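Local coordinates for LS-24 (Lathyrus sativus, PDB 3LP9), which probably binds hemin as a monomer and spermine as a dimer, and may play a role in the oxidative stress response and polyamine biosynthesis, at residues 140-145 with 149-154. Sequence-based numbering, arbitrary orientation.
Sequences YARIDY and SMVNKE
R142 and D144 pair with S149 and V151 through three backbone hydrogen bonds that close a short antiparallel hairpin. D144 N donates to S149 O at 2.8 Å and S149 N returns a longer bond to D144 O, 3.2 Å; two residues further along each strand, V151 N reaches R142 O at 2.8 Å. Between them, I143 and M150 form a non-hydrogen-bonded pair with CA atoms 4.3 Å apart. This is the tight part: I143 and M150 project to the same face, where both touch F110, and A141 lies against F111.

R142 and D144, with V151 and N152 across from them, remain partly exposed, whereas I143 and A141 are buried. With CG anti to the backbone N (chi1 177°) and the chain extended as far as NE, R142 passes V151, whose CG1 sits over the centre of one guanidinium face, 3.6 Å from CZ. Near the guanidinium edge, somewhat out of its plane, NH1 donates to N152 OD1 at 2.6 Å, a bent bond (136° at the hydrogen), the guanidinium and amide planes standing 84° apart, while NH2 makes a salt bridge to E131. Cut back to alanine, position R142 would probably leave N152 OD1 without this donor, E131 without this countercharge and V151 CG1 without the flat group it covers. Toward the turn, D144 OD1 accepts from the backbone of G146 and S147, and V151 CG2 packs 3.9 Å from D144 CB.

After V151 the outer strand 149-157 is interrupted, rejoining strand 139-144 where K156 bonds Y140; the hairpin supplies the two outer strands of one four-stranded blade of the four-bladed hemopexin-fold beta-propeller.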
# COMPACT_ATOMS: atom_id res chain seq x y z
N TYR A 140 23.64 -1.44 -5.88
CA TYR A 140 22.80 -1.72 -7.07
C TYR A 140 22.68 -3.21 -7.36
O TYR A 140 23.62 -4.01 -7.12
CB TYR A 140 23.36 -1.01 -8.31
CG TYR A 140 24.47 -1.78 -8.96
CD1 TYR A 140 25.78 -1.72 -8.49
CD2 TYR A 140 24.21 -2.59 -10.06
CE1 TYR A 140 26.75 -2.43 -9.06
CE2 TYR A 140 25.20 -3.32 -10.63
CZ TYR A 140 26.46 -3.23 -10.11
OH TYR A 140 27.45 -3.96 -10.71
N ALA A 141 21.52 -3.57 -7.91
CA ALA A 141 21.23 -4.95 -8.26
C ALA A 141 21.02 -5.01 -9.75
O ALA A 141 20.49 -4.05 -10.34
CB ALA A 141 19.98 -5.43 -7.55
N ARG A 142 21.45 -6.12 -10.35
CA ARG A 142 21.19 -6.46 -11.77
C ARG A 142 20.30 -7.72 -11.75
O ARG A 142 20.68 -8.74 -11.13
CB ARG A 142 22.50 -6.73 -12.47
CG ARG A 142 22.43 -7.16 -13.90
CD ARG A 142 23.83 -7.58 -14.22
NE ARG A 142 23.91 -8.19 -15.51
CZ ARG A 142 24.94 -8.86 -15.98
NH1 ARG A 142 26.02 -9.01 -15.23
NH2 ARG A 142 24.87 -9.39 -17.19
N ILE A 143 19.07 -7.61 -12.30
CA ILE A 143 18.14 -8.75 -12.29
C ILE A 143 17.71 -9.25 -13.70
O ILE A 143 18.04 -8.64 -14.71
CB ILE A 143 16.91 -8.49 -11.39
CG1 ILE A 143 15.85 -7.68 -12.12
CG2 ILE A 143 17.36 -7.85 -10.08
CD1 ILE A 143 14.54 -7.54 -11.38
N ASP A 144 16.99 -10.36 -13.74
CA ASP A 144 16.37 -10.87 -14.97
C ASP A 144 14.88 -11.09 -14.64
O ASP A 144 14.56 -12.00 -13.90
CB ASP A 144 17.04 -12.13 -15.41
CG ASP A 144 16.46 -12.68 -16.70
OD1 ASP A 144 15.21 -12.75 -16.89
OD2 ASP A 144 17.26 -13.08 -17.55
N TYR A 145 13.99 -10.23 -15.14
CA TYR A 145 12.58 -10.37 -14.80
C TYR A 145 11.85 -11.53 -15.46
O TYR A 145 10.70 -11.79 -15.08
CB TYR A 145 11.79 -9.10 -15.01
CG TYR A 145 11.63 -8.68 -16.46
CD1 TYR A 145 12.30 -7.54 -16.95
CD2 TYR A 145 10.75 -9.38 -17.32
CE1 TYR A 145 12.10 -7.09 -18.26
CE2 TYR A 145 10.57 -8.99 -18.66
CZ TYR A 145 11.25 -7.84 -19.14
OH TYR A 145 11.07 -7.43 -20.44
N SER A 149 15.24 -13.39 -11.11
CA SER A 149 16.41 -13.73 -10.32
C SER A 149 17.45 -12.60 -10.46
O SER A 149 17.28 -11.68 -11.26
CB SER A 149 17.03 -15.02 -10.84
OG SER A 149 17.62 -14.78 -12.12
N MET A 150 18.50 -12.72 -9.63
CA MET A 150 19.64 -11.84 -9.63
C MET A 150 20.70 -12.34 -10.61
O MET A 150 21.17 -13.48 -10.48
CB MET A 150 20.22 -11.75 -8.23
CG MET A 150 19.32 -11.13 -7.17
SD MET A 150 20.14 -9.75 -6.31
CE MET A 150 21.26 -10.65 -5.29
N VAL A 151 21.09 -11.52 -11.59
CA VAL A 151 22.06 -12.02 -12.56
C VAL A 151 23.47 -12.08 -11.89
O VAL A 151 24.10 -13.16 -11.77
CB VAL A 151 22.08 -11.17 -13.85
CG1 VAL A 151 23.10 -11.75 -14.84
CG2 VAL A 151 20.65 -11.11 -14.46
N ASN A 152 23.99 -10.92 -11.51
CA ASN A 152 25.16 -10.89 -10.62
C ASN A 152 24.51 -11.48 -9.41
O ASN A 152 23.56 -10.86 -8.86
CB ASN A 152 25.57 -9.45 -10.28
CG ASN A 152 26.04 -8.66 -11.51
OD1 ASN A 152 26.19 -9.23 -12.62
ND2 ASN A 152 26.27 -7.35 -11.33
N LYS A 153 24.95 -12.65 -8.96
CA LYS A 153 24.35 -13.25 -7.76
C LYS A 153 24.64 -12.43 -6.49
O LYS A 153 24.15 -12.76 -5.39
CB LYS A 153 24.82 -14.73 -7.60
N GLU A 154 25.42 -11.36 -6.65
CA GLU A 154 25.77 -10.48 -5.53
C GLU A 154 25.39 -9.01 -5.71
O GLU A 154 25.64 -8.42 -6.79
CB GLU A 154 27.26 -10.55 -5.31
CG GLU A 154 27.57 -10.70 -3.87
CD GLU A 154 28.75 -11.61 -3.73
OE1 GLU A 154 28.53 -12.81 -3.34
OE2 GLU A 154 29.89 -11.13 -4.05